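PDB 3HR6: putative surface-anchored fimbrial subunit from Corynebacterium diphtheriae, which forms the shaft of adhesive pili on the corynebacterial surface, as a probable repeating subunit built of tandem Ig-like modules. Local coordinates for residues V167-A172 with V254-P259; S300-K305 with L369-L374; F306-I311 with V363-H368; Q329-E334 with C393-A398. All coordinates share one frame; numbering follows the deposited sequence. Where two conformers were deposited one is given.

Contact 1 (V167-A172 with V254-P259)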
loop_
_atom_site.group_PDB
_atom_site.type_symbol
_atom_site.label_atom_id
_atom_site.label_comp_id
_atom_site.label_asym_id
_atom_site.label_seq_id
_atom_site.Cartn_x
_atom_site.Cartn_y
_atom_site.Cartn_z
ATOM N N VAL A 167 -1.604 3.498 -16.025
ATOM C CA VAL A 167 -1.074 2.368 -15.288
ATOM C C VAL A 167 -2.250 1.604 -14.733
ATOM O O VAL A 167 -3.322 2.169 -14.498
ATOM C CB VAL A 167 -0.102 2.817 -14.168
ATOM C CG1 VAL A 167 -0.787 3.780 -13.092
ATOM C CG2 VAL A 167 0.609 1.592 -13.486
ATOM N N LYS A 168 -2.033 0.329 -14.488
ATOM C CA LYS A 168 -2.993 -0.508 -13.779
ATOM C C LYS A 168 -2.280 -1.150 -12.602
ATOM O O LYS A 168 -1.140 -1.572 -12.713
ATOM C CB LYS A 168 -3.534 -1.577 -14.708
ATOM C CG LYS A 168 -4.534 -2.545 -14.079
ATOM C CD LYS A 168 -5.248 -3.305 -15.175
ATOM C CE LYS A 168 -6.018 -4.439 -14.679
ATOM N NZ LYS A 168 -6.647 -5.179 -15.814
ATOM N N TYR A 169 -2.939 -1.159 -11.455
ATOM C CA TYR A 169 -2.447 -1.846 -10.277
ATOM C C TYR A 169 -3.386 -2.939 -9.858
ATOM O O TYR A 169 -4.581 -2.861 -10.060
ATOM C CB TYR A 169 -2.260 -0.894 -9.132
ATOM C CG TYR A 169 -1.175 0.099 -9.310
ATOM C CD1 TYR A 169 0.141 -0.304 -9.477
ATOM C CD2 TYR A 169 -1.447 1.439 -9.330
ATOM C CE1 TYR A 169 1.170 0.665 -9.647
ATOM C CE2 TYR A 169 -0.466 2.380 -9.469
ATOM C CZ TYR A 169 0.839 1.978 -9.650
ATOM O OH TYR A 169 1.744 3.002 -9.815
ATOM N N ARG A 170 -2.814 -3.966 -9.269
ATOM C CA ARG A 170 -3.523 -5.137 -8.776
ATOM C C ARG A 170 -3.012 -5.387 -7.366
ATOM O O ARG A 170 -1.801 -5.487 -7.134
ATOM C CB ARG A 170 -3.241 -6.340 -9.648
ATOM C CG ARG A 170 -3.892 -7.589 -9.192
ATOM C CD ARG A 170 -3.394 -8.738 -10.001
ATOM N NE ARG A 170 -4.185 -9.936 -9.805
ATOM C CZ ARG A 170 -3.966 -10.866 -8.887
ATOM N NH1 ARG A 170 -2.950 -10.763 -8.034
ATOM N NH2 ARG A 170 -4.781 -11.939 -8.831
ATOM N N VAL A 171 -3.945 -5.443 -6.426
ATOM C CA VAL A 171 -3.664 -5.666 -5.024
ATOM C C VAL A 171 -4.391 -6.918 -4.562
ATOM O O VAL A 171 -5.654 -6.970 -4.526
ATOM C CB VAL A 171 -4.107 -4.481 -4.123
ATOM C CG1 VAL A 171 -3.812 -4.811 -2.602
ATOM C CG2 VAL A 171 -3.425 -3.198 -4.538
ATOM N N ALA A 172 -3.631 -7.952 -4.243
ATOM C CA ALA A 172 -4.178 -9.242 -3.835
ATOM C C ALA A 172 -3.993 -9.442 -2.317
ATOM O O ALA A 172 -2.852 -9.500 -1.869
ATOM C CB ALA A 172 -3.518 -10.330 -4.563
ATOM N N VAL A 254 -8.289 -6.288 -5.710
ATOM C CA VAL A 254 -8.692 -4.975 -6.150
ATOM C C VAL A 254 -7.799 -4.638 -7.319
ATOM O O VAL A 254 -6.549 -4.712 -7.214
ATOM C CB VAL A 254 -8.519 -3.940 -5.030
ATOM C CG1 VAL A 254 -8.833 -2.495 -5.516
ATOM C CG2 VAL A 254 -9.385 -4.355 -3.837
ATOM N N GLU A 255 -8.415 -4.277 -8.445
ATOM C CA GLU A 255 -7.675 -3.736 -9.569
ATOM C C GLU A 255 -8.191 -2.393 -9.957
ATOM O O GLU A 255 -9.364 -2.127 -9.833
ATOM C CB GLU A 255 -7.741 -4.650 -10.779
ATOM C CG GLU A 255 -6.989 -5.930 -10.549
ATOM C CD GLU A 255 -6.900 -6.765 -11.826
ATOM O OE1 GLU A 255 -7.828 -6.716 -12.668
ATOM O OE2 GLU A 255 -5.872 -7.449 -11.990
ATOM N N PHE A 256 -7.289 -1.521 -10.391
ATOM C CA PHE A 256 -7.696 -0.231 -10.911
ATOM C C PHE A 256 -6.667 0.337 -11.872
ATOM O O PHE A 256 -5.496 -0.048 -11.850
ATOM C CB PHE A 256 -7.963 0.737 -9.743
ATOM C CG PHE A 256 -6.754 1.091 -8.929
ATOM C CD1 PHE A 256 -6.035 2.245 -9.161
ATOM C CD2 PHE A 256 -6.340 0.250 -7.878
ATOM C CE1 PHE A 256 -4.911 2.547 -8.368
ATOM C CE2 PHE A 256 -5.209 0.545 -7.103
ATOM C CZ PHE A 256 -4.526 1.706 -7.334
ATOM N N GLU A 257 -7.149 1.267 -12.690
ATOM C CA GLU A 257 -6.303 2.026 -13.589
ATOM C C GLU A 257 -6.284 3.504 -13.161
ATOM O O GLU A 257 -7.245 4.013 -12.587
ATOM C CB GLU A 257 -6.773 1.923 -15.028
ATOM C CG GLU A 257 -6.661 0.558 -15.627
ATOM C CD GLU A 257 -6.918 0.549 -17.132
ATOM O OE1 GLU A 257 -6.721 1.598 -17.780
ATOM O OE2 GLU A 257 -7.313 -0.508 -17.666
ATOM N N ALA A 258 -5.161 4.158 -13.424
ATOM C CA ALA A 258 -5.094 5.607 -13.263
ATOM C C ALA A 258 -4.149 6.209 -14.281
ATOM O O ALA A 258 -3.201 5.550 -14.700
ATOM C CB ALA A 258 -4.629 5.952 -11.867
ATOM N N PRO A 259 -4.392 7.477 -14.648
ATOM C CA PRO A 259 -3.495 8.120 -15.609
ATOM C C PRO A 259 -2.153 8.534 -15.006
ATOM O O PRO A 259 -2.076 9.086 -13.903
ATOM C CB PRO A 259 -4.306 9.309 -16.109
ATOM C CG PRO A 259 -5.293 9.577 -15.142
ATOM C CD PRO A 259 -5.601 8.266 -14.423
HETATM O O HOH W 1 -8.608 -2.697 -16.592
HETATM O O HOH W 2 -6.448 -9.925 -11.612
#
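The carboxylate of E255 reaches across to K168 and R170, one oxygen for each. K168 NZ lies 3.7 Å from E255 OE1, a long salt bridge, and R170 NE forms another long one with OE2. With chi1 at 178° the extended chain of R170 lays its CG and CD along E255 OE2, each 3.4 Å from it. The guanidinium and carboxylate planes stand 79° apart. Two waters bridge the charged ends: one molecule in the guanidinium plane accepts from R170 NE and donates to E255 OE2 at 2.6 Å, while another donates to E257 OE2 and weakly accepts from K168 NZ. The other face of the sheet is apolar. There F256 takes the crowded position between backbone N and carbonyl carbon (chi1 66°), which swings its ring over Y169; Y169 CB sits over the ring face, 4.2 Å from the centroid, and Y169 CD2 meets F256 CZ at 3.7 Å. V167 and V171 suit this buried face, where the ring of Y169 continues onto L269. Six backbone hydrogen bonds join the antiparallel strands. Long charged chains thus form a salt-bridge network on one face, E255 shared by K168 and R170, while aromatic and aliphatic groups pack together on the other.

Contact 2 (S300-K305 with L369-L374)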
loop_
_atom_site.group_PDB
_atom_site.type_symbol
_atom_site.label_atom_id
_atom_site.label_comp_id
_atom_site.label_asym_id
_atom_site.label_seq_id
_atom_site.Cartn_x
_atom_site.Cartn_y
_atom_site.Cartn_z
ATOM N N SER A 300 3.205 -5.384 -0.374
ATOM C CA SER A 300 4.498 -5.290 -1.062
ATOM C C SER A 300 4.585 -4.009 -1.896
ATOM O O SER A 300 3.563 -3.424 -2.298
ATOM C CB SER A 300 4.732 -6.486 -1.957
ATOM O OG SER A 300 3.757 -6.544 -2.996
ATOM N N ARG A 301 5.795 -3.509 -2.085
ATOM C CA ARG A 301 5.967 -2.274 -2.799
ATOM C C ARG A 301 6.038 -2.506 -4.286
ATOM O O ARG A 301 6.605 -3.501 -4.728
ATOM C CB ARG A 301 7.259 -1.593 -2.349
ATOM C CG ARG A 301 7.248 -1.109 -0.910
ATOM C CD ARG A 301 8.657 -0.771 -0.494
ATOM N NE ARG A 301 8.635 -0.037 0.753
ATOM C CZ ARG A 301 8.618 1.292 0.858
ATOM N NH1 ARG A 301 8.634 2.085 -0.223
ATOM N NH2 ARG A 301 8.602 1.837 2.070
ATOM N N VAL A 302 5.539 -1.514 -5.033
ATOM C CA VAL A 302 5.717 -1.464 -6.469
ATOM C C VAL A 302 6.450 -0.176 -6.754
ATOM O O VAL A 302 6.097 0.889 -6.230
ATOM C CB VAL A 302 4.403 -1.549 -7.259
ATOM C CG1 VAL A 302 4.712 -1.372 -8.797
ATOM C CG2 VAL A 302 3.794 -2.875 -7.070
ATOM N N SER A 303 7.546 -0.286 -7.531
ATOM C CA SER A 303 8.278 0.916 -7.927
ATOM C C SER A 303 8.583 0.891 -9.419
ATOM O O SER A 303 9.323 0.048 -9.908
ATOM C CB SER A 303 9.562 1.074 -7.136
ATOM O OG SER A 303 10.330 2.252 -7.508
ATOM N N SER A 304 7.957 1.797 -10.150
ATOM C CA SER A 304 8.168 1.905 -11.587
ATOM C C SER A 304 9.176 2.994 -11.854
ATOM O O SER A 304 9.098 4.063 -11.273
ATOM C CB SER A 304 6.844 2.200 -12.278
ATOM O OG SER A 304 5.963 1.096 -12.075
ATOM N N LYS A 305 10.151 2.706 -12.711
ATOM C CA LYS A 305 11.312 3.557 -12.877
ATOM C C LYS A 305 11.182 4.374 -14.156
ATOM O O LYS A 305 10.843 3.831 -15.189
ATOM C CB LYS A 305 12.541 2.666 -12.965
ATOM C CG LYS A 305 12.627 1.590 -11.880
ATOM C CD LYS A 305 12.694 2.194 -10.484
ATOM C CE LYS A 305 12.898 1.095 -9.455
ATOM N NZ LYS A 305 13.021 1.621 -8.074
ATOM N N LEU A 369 10.459 3.092 -17.856
ATOM C CA LEU A 369 11.436 2.113 -18.267
ATOM C C LEU A 369 11.133 0.685 -17.846
ATOM O O LEU A 369 11.403 -0.251 -18.566
ATOM C CB LEU A 369 12.783 2.528 -17.693
ATOM C CG LEU A 369 13.301 3.848 -18.193
ATOM C CD1 LEU A 369 14.525 4.204 -17.381
ATOM C CD2 LEU A 369 13.702 3.762 -19.659
ATOM N N GLY A 370 10.539 0.545 -16.663
ATOM C CA GLY A 370 10.271 -0.770 -16.111
ATOM C C GLY A 370 9.800 -0.676 -14.682
ATOM O O GLY A 370 9.677 0.430 -14.158
ATOM N N THR A 371 9.579 -1.838 -14.064
ATOM C CA THR A 371 8.937 -1.913 -12.753
ATOM C C THR A 371 9.575 -2.996 -11.886
ATOM O O THR A 371 9.884 -4.103 -12.330
ATOM C CB THR A 371 7.442 -2.184 -12.889
ATOM O OG1 THR A 371 6.878 -1.140 -13.666
ATOM C CG2 THR A 371 6.784 -2.192 -11.510
ATOM N N LEU A 372 9.774 -2.639 -10.626
ATOM C CA LEU A 372 10.265 -3.530 -9.567
ATOM C C LEU A 372 9.038 -3.855 -8.710
ATOM O O LEU A 372 8.328 -2.957 -8.226
ATOM C CB LEU A 372 11.311 -2.812 -8.720
ATOM C CG LEU A 372 11.913 -3.626 -7.591
ATOM C CD1 LEU A 372 12.810 -4.762 -8.148
ATOM C CD2 LEU A 372 12.728 -2.732 -6.619
ATOM N N GLN A 373 8.742 -5.141 -8.632
ATOM C CA GLN A 373 7.614 -5.639 -7.867
ATOM C C GLN A 373 7.882 -7.074 -7.430
ATOM O O GLN A 373 8.779 -7.750 -7.960
ATOM C CB GLN A 373 6.350 -5.583 -8.723
ATOM C CG GLN A 373 6.497 -6.323 -10.042
ATOM C CD GLN A 373 5.470 -5.916 -11.063
ATOM O OE1 GLN A 373 4.331 -5.600 -10.728
ATOM N NE2 GLN A 373 5.858 -5.965 -12.335
ATOM N N LEU A 374 7.038 -7.559 -6.523
ATOM C CA LEU A 374 7.164 -8.886 -5.999
ATOM C C LEU A 374 6.669 -9.927 -6.994
ATOM O O LEU A 374 5.605 -9.792 -7.588
ATOM C CB LEU A 374 6.363 -8.950 -4.695
ATOM C CG LEU A 374 6.719 -9.968 -3.671
ATOM C CD1 LEU A 374 8.141 -9.752 -3.195
ATOM C CD2 LEU A 374 5.702 -9.832 -2.545
HETATM O O HOH W 3 5.152 -5.741 -5.208
HETATM O O HOH W 4 9.253 -2.587 -5.413
#
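V302 lays its CG1 methyl against CG2 of T371, 3.5 Å away, the two branched side chains meeting at a slant. V302 CG2 runs alongside CB of Q373, which points the same way. T371 turns its two branches to different uses: the methyl packs on V302, while the hydroxyl, on the backbone N side (chi1 -58°), meets S304 OG from T371 OG1 at 2.9 Å. H368 NE2 also bonds to T371 OG1, so the buried threonine and serine, short hydroxyl side chains that meet on one face of the sheet, have their polar atoms satisfied. On the other face K305 folds back at chi2 (-61°) and brings NZ to S303 OG, 2.8 Å away; T420 O is a second partner of that amine, and S303 OG also bonds to D270. Opposite K305, the backbone of G370 is almost fully extended. Pairing is regular at S303 and L372; at the far end K305 N bonds to G370 O at 2.7 Å, but K305 O takes its bond from L369 N. Toward S300 water takes over: one molecule binds S300 OG, R301 O and L374 N, S300 OG also bonds to K149 N, and L374 CD2 rests 3.5 Å from S300 CB. Strand 302-315 is here held between 361-375 and 268-276, which bonds through N271 and L269, while strand 378-383 bonds to the far side of 369-374 and strand 148-152 meets V302 and Q373.

Contact 3 (F306-I311 with V363-H368)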
loop_
_atom_site.group_PDB
_atom_site.type_symbol
_atom_site.label_atom_id
_atom_site.label_comp_id
_atom_site.label_asym_id
_atom_site.label_seq_id
_atom_site.Cartn_x
_atom_site.Cartn_y
_atom_site.Cartn_z
ATOM N N PHE A 306 11.505 5.657 -14.052
ATOM C CA PHE A 306 11.324 6.583 -15.160
ATOM C C PHE A 306 12.639 7.179 -15.553
ATOM O O PHE A 306 13.589 7.242 -14.782
ATOM C CB PHE A 306 10.313 7.681 -14.819
ATOM C CG PHE A 306 8.884 7.220 -14.932
ATOM C CD1 PHE A 306 8.350 6.314 -14.015
ATOM C CD2 PHE A 306 8.098 7.632 -15.985
ATOM C CE1 PHE A 306 7.032 5.869 -14.153
ATOM C CE2 PHE A 306 6.786 7.201 -16.105
ATOM C CZ PHE A 306 6.258 6.306 -15.211
ATOM N N GLY A 307 12.672 7.620 -16.814
ATOM C CA GLY A 307 13.875 8.264 -17.344
ATOM C C GLY A 307 13.538 9.420 -18.253
ATOM O O GLY A 307 12.395 9.661 -18.609
ATOM N N GLN A 308 14.556 10.173 -18.571
ATOM C CA GLN A 308 14.414 11.429 -19.310
ATOM C C GLN A 308 15.644 11.613 -20.203
ATOM O O GLN A 308 16.758 11.459 -19.754
ATOM C CB GLN A 308 14.392 12.563 -18.292
ATOM C CG GLN A 308 14.384 13.935 -18.864
ATOM C CD GLN A 308 14.153 14.968 -17.792
ATOM O OE1 GLN A 308 13.003 15.357 -17.556
ATOM N NE2 GLN A 308 15.234 15.416 -17.135
ATOM N N ILE A 309 15.404 11.967 -21.459
ATOM C CA ILE A 309 16.448 12.175 -22.463
ATOM C C ILE A 309 16.493 13.666 -22.724
ATOM O O ILE A 309 15.481 14.278 -22.963
ATOM C CB ILE A 309 16.128 11.424 -23.759
ATOM C CG1 ILE A 309 16.205 9.918 -23.517
ATOM C CG2 ILE A 309 17.123 11.805 -24.851
ATOM C CD1 ILE A 309 15.563 9.122 -24.626
ATOM N N THR A 310 17.674 14.248 -22.655
ATOM C CA THR A 310 17.850 15.672 -23.037
ATOM C C THR A 310 18.720 15.776 -24.273
ATOM O O THR A 310 19.870 15.331 -24.276
ATOM C CB THR A 310 18.396 16.556 -21.898
ATOM O OG1 THR A 310 17.495 16.498 -20.782
ATOM C CG2 THR A 310 18.504 18.001 -22.342
ATOM N N ILE A 311 18.184 16.388 -25.330
ATOM C CA ILE A 311 18.904 16.583 -26.575
ATOM C C ILE A 311 19.524 17.962 -26.460
ATOM O O ILE A 311 18.834 18.893 -26.035
ATOM C CB ILE A 311 17.940 16.505 -27.823
ATOM C CG1 ILE A 311 17.288 15.128 -27.953
ATOM C CG2 ILE A 311 18.700 16.823 -29.134
ATOM C CD1 ILE A 311 16.228 15.058 -29.068
ATOM N N VAL A 363 13.684 18.186 -24.401
ATOM C CA VAL A 363 13.572 17.281 -23.263
ATOM C C VAL A 363 12.457 16.260 -23.510
ATOM O O VAL A 363 11.318 16.637 -23.776
ATOM C CB VAL A 363 13.378 18.051 -21.938
ATOM C CG1 VAL A 363 13.463 17.050 -20.766
ATOM C CG2 VAL A 363 14.473 19.132 -21.751
ATOM N N LEU A 364 12.797 14.972 -23.455
ATOM C CA LEU A 364 11.860 13.855 -23.620
ATOM C C LEU A 364 11.720 13.249 -22.213
ATOM O O LEU A 364 12.576 12.483 -21.774
ATOM C CB LEU A 364 12.407 12.863 -24.622
ATOM C CG LEU A 364 12.337 13.293 -26.084
ATOM C CD1 LEU A 364 13.221 14.469 -26.365
ATOM C CD2 LEU A 364 12.770 12.114 -26.911
ATOM N N SER A 365 10.686 13.657 -21.507
ATOM C CA SER A 365 10.493 13.301 -20.097
ATOM C C SER A 365 9.419 12.250 -19.935
ATOM O O SER A 365 8.556 12.080 -20.798
ATOM C CB SER A 365 10.065 14.518 -19.253
ATOM O OG SER A 365 10.894 15.651 -19.443
ATOM N N GLY A 366 9.450 11.572 -18.796
ATOM C CA GLY A 366 8.400 10.646 -18.450
ATOM C C GLY A 366 8.329 9.322 -19.154
ATOM O O GLY A 366 7.241 8.702 -19.316
ATOM N N ILE A 367 9.501 8.834 -19.530
ATOM C CA ILE A 367 9.675 7.571 -20.148
ATOM C C ILE A 367 9.650 6.503 -19.051
ATOM O O ILE A 367 10.572 6.437 -18.229
ATOM C CB ILE A 367 11.006 7.465 -20.928
ATOM C CG1 ILE A 367 11.121 8.567 -22.008
ATOM C CG2 ILE A 367 11.083 6.121 -21.556
ATOM C CD1 ILE A 367 12.552 8.835 -22.507
ATOM N N HIS A 368 8.622 5.660 -19.064
ATOM C CA HIS A 368 8.549 4.548 -18.110
ATOM C C HIS A 368 9.438 3.438 -18.622
ATOM O O HIS A 368 9.230 2.879 -19.700
ATOM C CB HIS A 368 7.105 4.073 -17.951
ATOM C CG HIS A 368 6.986 2.778 -17.211
ATOM N ND1 HIS A 368 6.153 1.734 -17.608
ATOM C CD2 HIS A 368 7.615 2.340 -16.092
ATOM C CE1 HIS A 368 6.255 0.743 -16.749
ATOM N NE2 HIS A 368 7.173 1.063 -15.844
#
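Q308 OE1 is gripped by two donors: it accepts from S365 OG at 2.8 Å, in the serine conformer given, one of two deposited, and from Q263 NE2. The glutamine chain extends fully to reach them, and E425 takes its amide NH2. Next to G307 the register slips by one residue, Q308 facing both S365 and G366. G366 has a positive phi of 74°, which glycine adopts readily. Beyond the slip, G307 N donates to I367 O at 2.8 Å. The CA-H of F306 points at the same oxygen, F306 CA lying 3.2 Å from I367 O. The F306 ring then spreads under H368, whose CA sits over one face, 3.9 Å from the centroid, with CB above the rim. The two rings themselves meet obliquely. With CG anti to the backbone N (chi1 169°), H368 swings its imidazole past the phenylalanine to stack on F161 and take a bond from F161 N at ND1. On the inner face I309 CD1 meets I367 CD1 at 3.7 Å, and I311 reaches L364, branched chains that fill the core against L330 and L394. The whole is an antiparallel strand pair broken by a beta bulge, one side of an Ig-like beta sandwich, with H368 beside the calcium-binding loop that contains G160.

Contact 4 (Q329-E334 with C393-A398)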
loop_
_atom_site.group_PDB
_atom_site.type_symbol
_atom_site.label_atom_id
_atom_site.label_comp_id
_atom_site.label_asym_id
_atom_site.label_seq_id
_atom_site.Cartn_x
_atom_site.Cartn_y
_atom_site.Cartn_z
ATOM N N GLN A 329 12.045 12.079 -33.415
ATOM C CA GLN A 329 11.142 11.121 -32.828
ATOM C C GLN A 329 11.941 10.067 -32.081
ATOM O O GLN A 329 13.096 9.711 -32.427
ATOM C CB GLN A 329 10.198 10.544 -33.875
ATOM C CG GLN A 329 9.342 11.572 -34.532
ATOM C CD GLN A 329 8.306 10.941 -35.430
ATOM O OE1 GLN A 329 8.653 10.335 -36.445
ATOM N NE2 GLN A 329 7.038 11.134 -35.097
ATOM N N LEU A 330 11.325 9.579 -31.015
ATOM C CA LEU A 330 11.930 8.536 -30.185
ATOM C C LEU A 330 11.418 7.158 -30.624
ATOM O O LEU A 330 10.241 6.972 -30.872
ATOM C CB LEU A 330 11.650 8.804 -28.713
ATOM C CG LEU A 330 12.307 7.855 -27.685
ATOM C CD1 LEU A 330 13.820 8.014 -27.686
ATOM C CD2 LEU A 330 11.702 8.117 -26.281
ATOM N N HIS A 331 12.341 6.212 -30.719
ATOM C CA HIS A 331 12.107 4.897 -31.269
ATOM C C HIS A 331 12.866 3.881 -30.454
ATOM O O HIS A 331 13.625 4.229 -29.560
ATOM C CB HIS A 331 12.616 4.831 -32.702
ATOM C CG HIS A 331 11.688 5.436 -33.709
ATOM N ND1 HIS A 331 10.561 4.780 -34.159
ATOM C CD2 HIS A 331 11.737 6.610 -34.381
ATOM C CE1 HIS A 331 9.963 5.519 -35.079
ATOM N NE2 HIS A 331 10.650 6.642 -35.228
ATOM N N ARG A 332 12.648 2.616 -30.771
ATOM C CA ARG A 332 13.414 1.499 -30.290
ATOM C C ARG A 332 14.221 0.925 -31.463
ATOM O O ARG A 332 13.741 0.915 -32.608
ATOM C CB ARG A 332 12.516 0.403 -29.728
ATOM C CG ARG A 332 11.697 0.833 -28.510
ATOM C CD ARG A 332 12.580 0.995 -27.309
ATOM N NE ARG A 332 13.185 -0.248 -26.867
ATOM C CZ ARG A 332 13.980 -0.415 -25.810
ATOM N NH1 ARG A 332 14.287 0.632 -25.035
ATOM N NH2 ARG A 332 14.467 -1.635 -25.543
ATOM N N CYS A 333 15.451 0.510 -31.161
ATOM C CA CYS A 333 16.390 -0.010 -32.139
ATOM C C CYS A 333 16.875 -1.406 -31.710
ATOM O O CYS A 333 16.876 -1.732 -30.510
ATOM C CB CYS A 333 17.567 0.984 -32.284
ATOM S SG CYS A 333 17.269 2.405 -33.370
ATOM N N GLU A 334 17.265 -2.226 -32.688
ATOM C CA GLU A 334 17.923 -3.494 -32.466
ATOM C C GLU A 334 19.408 -3.238 -32.206
ATOM O O GLU A 334 19.889 -2.101 -32.348
ATOM C CB GLU A 334 17.743 -4.419 -33.675
ATOM C CG GLU A 334 16.309 -4.778 -33.969
ATOM C CD GLU A 334 15.637 -5.611 -32.889
ATOM O OE1 GLU A 334 16.314 -6.133 -31.968
ATOM O OE2 GLU A 334 14.392 -5.755 -32.973
ATOM N N CYS A 393 16.366 4.955 -29.434
ATOM C CA CYS A 393 17.128 5.744 -30.408
ATOM C C CYS A 393 16.319 6.889 -30.912
ATOM O O CYS A 393 15.112 6.875 -30.869
ATOM C CB CYS A 393 17.646 4.873 -31.548
ATOM S SG CYS A 393 16.282 3.906 -32.299
ATOM N N LEU A 394 17.006 7.914 -31.390
ATOM C CA LEU A 394 16.333 9.088 -31.911
ATOM C C LEU A 394 16.492 9.144 -33.418
ATOM O O LEU A 394 17.579 8.891 -33.942
ATOM C CB LEU A 394 16.964 10.329 -31.309
ATOM C CG LEU A 394 16.736 10.569 -29.809
ATOM C CD1 LEU A 394 17.789 11.641 -29.270
ATOM C CD2 LEU A 394 15.284 10.983 -29.534
ATOM N N VAL A 395 15.411 9.495 -34.094
ATOM C CA VAL A 395 15.455 9.712 -35.543
ATOM C C VAL A 395 15.174 11.180 -35.787
ATOM O O VAL A 395 14.143 11.727 -35.358
ATOM C CB VAL A 395 14.411 8.848 -36.288
ATOM C CG1 VAL A 395 14.285 9.303 -37.780
ATOM C CG2 VAL A 395 14.748 7.377 -36.187
ATOM N N GLU A 396 16.092 11.831 -36.500
ATOM C CA GLU A 396 15.903 13.212 -36.885
ATOM C C GLU A 396 15.009 13.293 -38.107
ATOM O O GLU A 396 15.391 12.813 -39.181
ATOM C CB GLU A 396 17.230 13.886 -37.196
ATOM C CG GLU A 396 17.069 15.372 -37.390
ATOM C CD GLU A 396 18.371 16.088 -37.547
ATOM O OE1 GLU A 396 19.181 15.717 -38.418
ATOM O OE2 GLU A 396 18.544 17.072 -36.822
ATOM N N THR A 397 13.828 13.881 -37.952
ATOM C CA THR A 397 12.843 13.945 -39.052
ATOM C C THR A 397 12.850 15.279 -39.796
ATOM O O THR A 397 12.338 15.360 -40.907
ATOM C CB THR A 397 11.419 13.681 -38.561
ATOM O OG1 THR A 397 11.051 14.662 -37.588
ATOM C CG2 THR A 397 11.251 12.264 -38.014
ATOM N N ALA A 398 13.430 16.314 -39.197
ATOM C CA ALA A 398 13.568 17.604 -39.837
ATOM C C ALA A 398 14.774 18.312 -39.246
ATOM O O ALA A 398 15.205 18.019 -38.117
ATOM C CB ALA A 398 12.295 18.424 -39.680
#
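The imidazole of H331 leans obliquely on V395, its CD2 meeting CG2 of the valine at 3.6 Å. ND1 is bonded to D343, which also receives the backbone N of R332, while CD2 rests on the valine methyl. With CG on the backbone N side (chi1 -80°) the ring of H331 is placed against V395; separately, H331 CB lies 3.8 Å from C393 SG. The second flat group is the amide of Q329. The Q329 and T397 side chains cross at about a right angle, Q329 OE1 lying 3.6 Å from T397 CG2, while NE2 bonds to Q352 O. On the opposite face of the sheet L330 CD1 and L394 CD2 touch at 3.8 Å; both leucines belong to the buried core, where their branched hydrocarbon ends are at home. Between the strands run four backbone hydrogen bonds; in one of them C393 N reaches H331 O at 2.8 Å but from above the carbonyl plane. Just past this pair the disulfide closes: C333 SG and C393 SG are 2.1 Å apart, with the torsion about the S-S bond at 88°, close to the relaxed value. C393 carries its sulfur in the position between backbone N and carbonyl carbon (chi1 53°), which turns it toward C333, itself modelled in two conformers. I411 packs on both cysteines. A covalent bond therefore adds to the hydrogen bonds where the strand 327-333 ends, consistent with a pilin stabilised by disulfide and isopeptide bonds.

From the N terminus, contact 1 comes first: strand 254-259 returns to strand 167-172 and closes a loop of 81 residues within the middle module. Contact 2 opens only after that, and V302 touches Y169 of contact 1, so the two sheets meet there. Strands 302-315 and 361-375 then pair twice, contact 3 nested inside the loop closed by contact 2, with S304 and K305 packing on H368. Contact 4 crosses both, since 329-334 lies within their loops and 393-398 beyond them. Its inner face packs on that of contact 3, tying the sheet of strands 302-315 and 361-375 to the sheet of strands 327-333 and 391-398 in the C-terminal module.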